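Local coordinates for conserved hypothetical protein NMB0706 (Neisseria meningitidis, PDB 1RV9) that is of unknown function but is probably an enzyme of the YfiH (DUF152) family, named for multi-copper polyphenol oxidoreductase laccases, at residues P23-V28 and E159-L164; P120-D125 and V131-A136. All blocks are in the same frame, centred on the assembly; numbering follows the deposited sequence.

Contact 1 (P23-V28 and E159-L164)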
ATOM      1  N   PRO A  23     -17.061  -1.751  -2.120  1.00 16.09           N
ATOM      2  CA  PRO A  23     -18.176  -2.578  -1.647  1.00 16.88           C
ATOM      3  C   PRO A  23     -17.789  -3.740  -0.737  1.00 16.13           C
ATOM      4  O   PRO A  23     -18.412  -4.801  -0.781  1.00 17.32           O
ATOM      5  CB  PRO A  23     -18.824  -3.050  -2.946  1.00 18.27           C
ATOM      6  CG  PRO A  23     -17.656  -3.170  -3.870  1.00 17.66           C
ATOM      7  CD  PRO A  23     -16.866  -1.913  -3.573  1.00 17.69           C
ATOM      8  N   ALA A  24     -16.774  -3.540   0.096  1.00 13.60           N
ATOM      9  CA  ALA A  24     -16.341  -4.600   0.998  1.00 12.47           C
ATOM     10  C   ALA A  24     -17.424  -4.901   2.030  1.00 11.04           C
ATOM     11  O   ALA A  24     -18.177  -4.010   2.432  1.00 10.28           O
ATOM     12  CB  ALA A  24     -15.048  -4.200   1.697  1.00 10.73           C
ATOM     13  N   PRO A  25     -17.522  -6.170   2.467  1.00 10.05           N
ATOM     14  CA  PRO A  25     -18.526  -6.564   3.461  1.00  9.86           C
ATOM     15  C   PRO A  25     -18.335  -5.827   4.786  1.00  9.53           C
ATOM     16  O   PRO A  25     -17.256  -5.309   5.065  1.00  9.93           O
ATOM     17  CB  PRO A  25     -18.329  -8.075   3.571  1.00 10.50           C
ATOM     18  CG  PRO A  25     -16.880  -8.257   3.235  1.00 10.30           C
ATOM     19  CD  PRO A  25     -16.693  -7.322   2.072  1.00  9.65           C
ATOM     20  N   ALA A  26     -19.388  -5.793   5.594  1.00  8.96           N
ATOM     21  CA  ALA A  26     -19.382  -5.076   6.866  1.00  9.73           C
ATOM     22  C   ALA A  26     -18.334  -5.479   7.893  1.00 10.18           C
ATOM     23  O   ALA A  26     -18.033  -4.703   8.807  1.00 11.19           O
ATOM     24  CB  ALA A  26     -20.765  -5.151   7.492  1.00  9.28           C
ATOM     25  N   ASN A  27     -17.781  -6.681   7.766  1.00  8.61           N
ATOM     26  CA  ASN A  27     -16.777  -7.123   8.725  1.00 10.96           C
ATOM     27  C   ASN A  27     -15.354  -6.879   8.241  1.00 11.10           C
ATOM     28  O   ASN A  27     -14.391  -7.309   8.876  1.00 12.69           O
ATOM     29  CB  ASN A  27     -16.985  -8.598   9.068  1.00 11.54           C
ATOM     30  CG  ASN A  27     -16.754  -9.507   7.889  1.00 11.54           C
ATOM     31  OD1 ASN A  27     -17.064  -9.160   6.747  1.00 11.74           O
ATOM     32  ND2 ASN A  27     -16.219 -10.693   8.160  1.00 15.19           N
ATOM     33  N   VAL A  28     -15.226  -6.200   7.105  1.00  9.50           N
ATOM     34  CA  VAL A  28     -13.912  -5.866   6.574  1.00  8.33           C
ATOM     35  C   VAL A  28     -13.717  -4.382   6.833  1.00  8.58           C
ATOM     36  O   VAL A  28     -14.405  -3.538   6.254  1.00  9.18           O
ATOM     37  CB  VAL A  28     -13.799  -6.156   5.065  1.00  8.06           C
ATOM     38  CG1 VAL A  28     -12.492  -5.580   4.517  1.00  7.35           C
ATOM     39  CG2 VAL A  28     -13.827  -7.658   4.833  1.00  8.16           C
ATOM     40  N   GLU A 159     -13.859 -13.596  -6.486  1.00 15.72           N
ATOM     41  CA  GLU A 159     -14.539 -13.168  -5.271  1.00 15.79           C
ATOM     42  C   GLU A 159     -13.705 -12.132  -4.529  1.00 14.79           C
ATOM     43  O   GLU A 159     -14.105 -11.639  -3.476  1.00 12.72           O
ATOM     44  CB  GLU A 159     -14.813 -14.368  -4.363  1.00 19.23           C
ATOM     45  CG  GLU A 159     -15.613 -15.463  -5.055  1.00 23.80           C
ATOM     46  CD  GLU A 159     -16.278 -16.416  -4.085  1.00 28.56           C
ATOM     47  OE1 GLU A 159     -17.211 -15.983  -3.374  1.00 31.37           O
ATOM     48  OE2 GLU A 159     -15.873 -17.597  -4.032  1.00 30.77           O
ATOM     49  N   MET A 160     -12.544 -11.801  -5.087  1.00 13.55           N
ATOM     50  CA  MET A 160     -11.661 -10.814  -4.475  1.00 12.93           C
ATOM     51  C   MET A 160     -11.904  -9.409  -4.992  1.00 12.05           C
ATOM     52  O   MET A 160     -12.354  -9.204  -6.120  1.00 13.08           O
ATOM     53  CB  MET A 160     -10.195 -11.124  -4.761  1.00 14.38           C
ATOM     54  CG  MET A 160      -9.617 -12.331  -4.084  1.00 15.82           C
ATOM     55  SD  MET A 160      -7.862 -12.373  -4.488  1.00 18.39           S
ATOM     56  CE  MET A 160      -7.373 -13.888  -3.690  1.00 21.02           C
ATOM     57  N   MET A 161     -11.593  -8.434  -4.151  1.00 10.59           N
ATOM     58  CA  MET A 161     -11.691  -7.047  -4.548  1.00 10.83           C
ATOM     59  C   MET A 161     -10.413  -6.411  -4.019  1.00 10.77           C
ATOM     60  O   MET A 161      -9.902  -6.808  -2.970  1.00  9.06           O
ATOM     61  CB  MET A 161     -12.946  -6.372  -3.979  1.00 14.91           C
ATOM     62  CG  MET A 161     -13.037  -6.277  -2.478  1.00 15.95           C
ATOM     63  SD  MET A 161     -14.610  -5.512  -1.992  1.00 22.05           S
ATOM     64  CE  MET A 161     -15.650  -6.891  -2.015  1.00 16.51           C
ATOM     65  N   ALA A 162      -9.881  -5.459  -4.771  1.00  9.90           N
ATOM     66  CA  ALA A 162      -8.650  -4.788  -4.384  1.00  9.51           C
ATOM     67  C   ALA A 162      -8.863  -3.291  -4.305  1.00 10.49           C
ATOM     68  O   ALA A 162      -9.631  -2.720  -5.082  1.00 10.49           O
ATOM     69  CB  ALA A 162      -7.547  -5.101  -5.389  1.00  9.21           C
ATOM     70  N   TYR A 163      -8.190  -2.655  -3.354  1.00  7.80           N
ATOM     71  CA  TYR A 163      -8.302  -1.217  -3.195  1.00  7.94           C
ATOM     72  C   TYR A 163      -6.941  -0.584  -3.425  1.00  8.50           C
ATOM     73  O   TYR A 163      -5.951  -0.974  -2.803  1.00  8.68           O
ATOM     74  CB  TYR A 163      -8.793  -0.863  -1.790  1.00  9.80           C
ATOM     75  CG  TYR A 163      -9.022   0.617  -1.594  1.00 12.67           C
ATOM     76  CD1 TYR A 163     -10.118   1.255  -2.170  1.00 16.70           C
ATOM     77  CD2 TYR A 163      -8.131   1.383  -0.843  1.00 15.15           C
ATOM     78  CE1 TYR A 163     -10.322   2.625  -2.005  1.00 17.41           C
ATOM     79  CE2 TYR A 163      -8.324   2.748  -0.672  1.00 18.30           C
ATOM     80  CZ  TYR A 163      -9.420   3.362  -1.252  1.00 18.32           C
ATOM     81  OH  TYR A 163      -9.612   4.714  -1.073  1.00 23.74           O
ATOM     82  N   LEU A 164      -6.895   0.383  -4.332  1.00  7.60           N
ATOM     83  CA  LEU A 164      -5.656   1.083  -4.629  1.00  8.01           C
ATOM     84  C   LEU A 164      -5.596   2.292  -3.700  1.00  7.66           C
ATOM     85  O   LEU A 164      -6.378   3.237  -3.836  1.00  8.73           O
ATOM     86  CB  LEU A 164      -5.636   1.533  -6.091  1.00  7.88           C
ATOM     87  CG  LEU A 164      -5.874   0.417  -7.112  1.00  9.70           C
ATOM     88  CD1 LEU A 164      -5.816   1.005  -8.520  1.00  9.81           C
ATOM     89  CD2 LEU A 164      -4.836  -0.685  -6.945  1.00  9.82           C
TER
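The thioether of Met161 reaches across to the loop backbone of Ala24; Met161 is the one residue of strand 160-164 to touch the loop, where it meets Pro23, Ala24 and Pro25. Its SD lies 3.6 Å from Ala24 CA and 3.9 Å from Ala24 CB, while the terminal methyl CE bends on to meet Pro23 O at 3.7 Å. The same CE also approaches Pro25 CD at 4.2 Å, and Pro23 CG stands 4.3 Å from SD, so that two proline rings and a small alanine line one side of the end of the methionine chain. No hydrogen bond crosses the gap. Methionine suits the place because an unbranched, polarisable chain can follow an irregular loop: it runs straight through chi2 and then turns at chi3 (84°), which lays CE alongside the backbone. Prolines on both sides of Ala24 restrict the loop's freedom, and the type I turn from Pro25 to Val28, closed by Val28 N to Pro25 O at 3.0 Å, redirects the chain into strand 28-33. Trp22, Arg126 and Tyr223 also touch Met161. This plain packing joins the loop between strands 17-18 and 28-33 to strand 160-164, which lies between strands 119-125 and 221-224.

Contact 2 (P120-D125 and V131-A136)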
ATOM      1  N   PRO A 120      -0.075   1.330  -2.175  1.00  7.96           N
ATOM      2  CA  PRO A 120      -0.552   0.397  -1.153  1.00  7.47           C
ATOM      3  C   PRO A 120      -1.760  -0.301  -1.773  1.00  6.71           C
ATOM      4  O   PRO A 120      -2.601   0.355  -2.388  1.00  7.66           O
ATOM      5  CB  PRO A 120      -0.986   1.304   0.008  1.00  8.13           C
ATOM      6  CG  PRO A 120      -0.762   2.738  -0.474  1.00 10.11           C
ATOM      7  CD  PRO A 120      -0.648   2.670  -1.969  1.00  7.99           C
ATOM      8  N   VAL A 121      -1.845  -1.619  -1.646  1.00  6.17           N
ATOM      9  CA  VAL A 121      -2.999  -2.333  -2.189  1.00  6.72           C
ATOM     10  C   VAL A 121      -3.619  -3.203  -1.103  1.00  5.96           C
ATOM     11  O   VAL A 121      -2.931  -4.009  -0.475  1.00  6.50           O
ATOM     12  CB  VAL A 121      -2.616  -3.232  -3.386  1.00  6.10           C
ATOM     13  CG1 VAL A 121      -3.877  -3.891  -3.967  1.00  5.06           C
ATOM     14  CG2 VAL A 121      -1.915  -2.408  -4.451  1.00  6.49           C
ATOM     15  N   LEU A 122      -4.915  -3.021  -0.866  1.00  6.79           N
ATOM     16  CA  LEU A 122      -5.621  -3.812   0.136  1.00  6.72           C
ATOM     17  C   LEU A 122      -6.501  -4.817  -0.591  1.00  7.40           C
ATOM     18  O   LEU A 122      -6.993  -4.527  -1.680  1.00  8.98           O
ATOM     19  CB  LEU A 122      -6.493  -2.917   1.013  1.00  6.26           C
ATOM     20  CG  LEU A 122      -5.780  -1.768   1.732  1.00  6.47           C
ATOM     21  CD1 LEU A 122      -6.800  -1.019   2.585  1.00  7.87           C
ATOM     22  CD2 LEU A 122      -4.648  -2.310   2.600  1.00  8.37           C
ATOM     23  N   PHE A 123      -6.696  -5.987   0.013  1.00  6.42           N
ATOM     24  CA  PHE A 123      -7.511  -7.048  -0.586  1.00  6.66           C
ATOM     25  C   PHE A 123      -8.489  -7.649   0.414  1.00  7.54           C
ATOM     26  O   PHE A 123      -8.223  -7.688   1.612  1.00  6.86           O
ATOM     27  CB  PHE A 123      -6.634  -8.218  -1.049  1.00  7.56           C
ATOM     28  CG  PHE A 123      -5.643  -7.882  -2.123  1.00  8.14           C
ATOM     29  CD1 PHE A 123      -5.931  -8.141  -3.461  1.00 10.80           C
ATOM     30  CD2 PHE A 123      -4.384  -7.388  -1.794  1.00  8.74           C
ATOM     31  CE1 PHE A 123      -4.975  -7.920  -4.454  1.00 10.42           C
ATOM     32  CE2 PHE A 123      -3.424  -7.164  -2.778  1.00 10.52           C
ATOM     33  CZ  PHE A 123      -3.720  -7.432  -4.111  1.00 10.34           C
ATOM     34  N   CYS A 124      -9.614  -8.142  -0.094  1.00  7.21           N
ATOM     35  CA  CYS A 124     -10.587  -8.837   0.743  1.00  7.62           C
ATOM     36  C   CYS A 124     -11.494  -9.600  -0.210  1.00  8.83           C
ATOM     37  O   CYS A 124     -11.454  -9.364  -1.416  1.00  9.35           O
ATOM     38  CB  CYS A 124     -11.411  -7.863   1.598  1.00  8.11           C
ATOM     39  SG  CYS A 124     -12.805  -7.039   0.777  1.00  8.08           S
ATOM     40  N   ASP A 125     -12.272 -10.535   0.319  1.00  9.79           N
ATOM     41  CA  ASP A 125     -13.210 -11.273  -0.520  1.00 10.44           C
ATOM     42  C   ASP A 125     -14.615 -10.771  -0.190  1.00 11.35           C
ATOM     43  O   ASP A 125     -14.837 -10.174   0.867  1.00 10.80           O
ATOM     44  CB  ASP A 125     -13.069 -12.792  -0.306  1.00 11.17           C
ATOM     45  CG  ASP A 125     -13.367 -13.230   1.111  1.00 13.46           C
ATOM     46  OD1 ASP A 125     -13.104 -12.456   2.052  1.00 10.37           O
ATOM     47  OD2 ASP A 125     -13.851 -14.373   1.283  1.00 14.95           O
ATOM     48  N   VAL A 131      -8.359 -11.091   4.329  1.00  8.16           N
ATOM     49  CA  VAL A 131      -7.896  -9.758   3.953  1.00  6.93           C
ATOM     50  C   VAL A 131      -6.387  -9.790   3.745  1.00  6.54           C
ATOM     51  O   VAL A 131      -5.719 -10.765   4.104  1.00  6.24           O
ATOM     52  CB  VAL A 131      -8.215  -8.699   5.042  1.00  7.22           C
ATOM     53  CG1 VAL A 131      -9.714  -8.583   5.230  1.00  8.38           C
ATOM     54  CG2 VAL A 131      -7.534  -9.069   6.352  1.00  7.30           C
ATOM     55  N   ALA A 132      -5.855  -8.731   3.147  1.00  6.59           N
ATOM     56  CA  ALA A 132      -4.422  -8.632   2.904  1.00  6.42           C
ATOM     57  C   ALA A 132      -4.033  -7.211   2.534  1.00  6.57           C
ATOM     58  O   ALA A 132      -4.859  -6.430   2.070  1.00  5.79           O
ATOM     59  CB  ALA A 132      -4.005  -9.587   1.783  1.00  7.48           C
ATOM     60  N   ALA A 133      -2.763  -6.890   2.750  1.00  5.07           N
ATOM     61  CA  ALA A 133      -2.218  -5.583   2.414  1.00  6.41           C
ATOM     62  C   ALA A 133      -0.882  -5.835   1.731  1.00  6.22           C
ATOM     63  O   ALA A 133      -0.080  -6.635   2.214  1.00  6.51           O
ATOM     64  CB  ALA A 133      -2.014  -4.750   3.676  1.00  6.32           C
ATOM     65  N   ALA A 134      -0.649  -5.168   0.603  1.00  5.14           N
ATOM     66  CA  ALA A 134       0.594  -5.333  -0.134  1.00  5.83           C
ATOM     67  C   ALA A 134       1.255  -3.994  -0.443  1.00  6.51           C
ATOM     68  O   ALA A 134       0.585  -3.014  -0.780  1.00  6.07           O
ATOM     69  CB  ALA A 134       0.336  -6.094  -1.435  1.00  6.14           C
ATOM     70  N   HIS A 135       2.578  -3.972  -0.309  1.00  6.28           N
ATOM     71  CA  HIS A 135       3.394  -2.793  -0.581  1.00  7.51           C
ATOM     72  C   HIS A 135       3.871  -2.933  -2.021  1.00  7.92           C
ATOM     73  O   HIS A 135       4.721  -3.776  -2.326  1.00  7.61           O
ATOM     74  CB  HIS A 135       4.589  -2.768   0.373  1.00  5.83           C
ATOM     75  CG  HIS A 135       5.603  -1.713   0.055  1.00  7.21           C
ATOM     76  ND1 HIS A 135       6.956  -1.975   0.019  1.00  7.67           N
ATOM     77  CD2 HIS A 135       5.469  -0.392  -0.209  1.00  9.35           C
ATOM     78  CE1 HIS A 135       7.612  -0.862  -0.254  1.00  8.70           C
ATOM     79  NE2 HIS A 135       6.733   0.115  -0.396  1.00  9.81           N
ATOM     80  N   ALA A 136       3.323  -2.101  -2.899  1.00  7.24           N
ATOM     81  CA  ALA A 136       3.664  -2.164  -4.309  1.00  9.07           C
ATOM     82  C   ALA A 136       4.448  -0.989  -4.867  1.00  9.76           C
ATOM     83  O   ALA A 136       3.880  -0.104  -5.512  1.00  9.41           O
ATOM     84  CB  ALA A 136       2.388  -2.380  -5.136  1.00  8.42           C
TER
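Phe123 and Ala132 face each other as a hydrogen-bonded pair of an antiparallel hairpin, with Phe123 N donating a hydrogen bond to Ala132 O at 2.8 Å. The return bond, Ala132 N to Phe123 O, is 3.0 Å and more bent (139° at the hydrogen), the donor standing above the carbonyl plane. Val121 and Ala134 form the other such pair; both of their bonds lie in the carbonyl plane, and Ala134 N reaches Val121 O at 2.8 Å. Between the pairs, Leu122 CA and Ala133 CA add CA-H...O contacts to Ala132 O and Val121 O.

Outward along Phe123, CB meets Ala132 CB at 4.1 Å; CG, anti to the carbonyl carbon and beside the backbone N (chi1 -63°), turns the ring so that its CD2-CE2 edge runs past Ala132 O, 4.0 Å from CD2, to Ala134 CB, 4.1 Å from CE2. The side chain also packs on Thr149 and Met153 of helix 145-153. Ala132 and Ala134 suit this because their single methyls leave room for the large ring between sheet and helix.

On the face of Leu122 and Val131, Leu122 CD2 rests on Ala133 CB at 3.7 Å, and Cys124 CB meets Val131 CG1 at 4.1 Å. Branched Leu122 and Val131 fill space between the two sheets, while small Ala133 lets strand 110-115 come close. His135 lies on this face too, its ND1 bonded to Asp100 OD1 and its ring beside Cys118 and edge-to-face with His82, a triad-like cluster of unestablished role. At the turn, Asp125 OD1 accepts bonds from Thr129 N and Ala130 N. The hairpin lies within the six-stranded sheet, between strands 101-104 and 160-164: helix 145-153 packs on the Phe123 face, and strands 110-115 and 248-254 of the second sheet cover the Leu122 face.

Overall arrangement
The centres of contacts 1 and 2 lie about 10 Å apart, and the two meet through the six-stranded sheet, where strands 160-164 and 119-125 are neighbours. Probable backbone hydrogen bonds from Tyr163 N to Leu122 O and from Met161 N to Cys124 O join them directly. Along the chain the order is 23-28, 120-125, 131-136 and 159-164, so the local hairpin of contact 2 falls between the distant halves of contact 1. Contact 2 belongs to the buried interior of an alpha-beta-beta-alpha fold, beside a possible active site; contact 1 ties an early loop to the same sheet, nearer the surface.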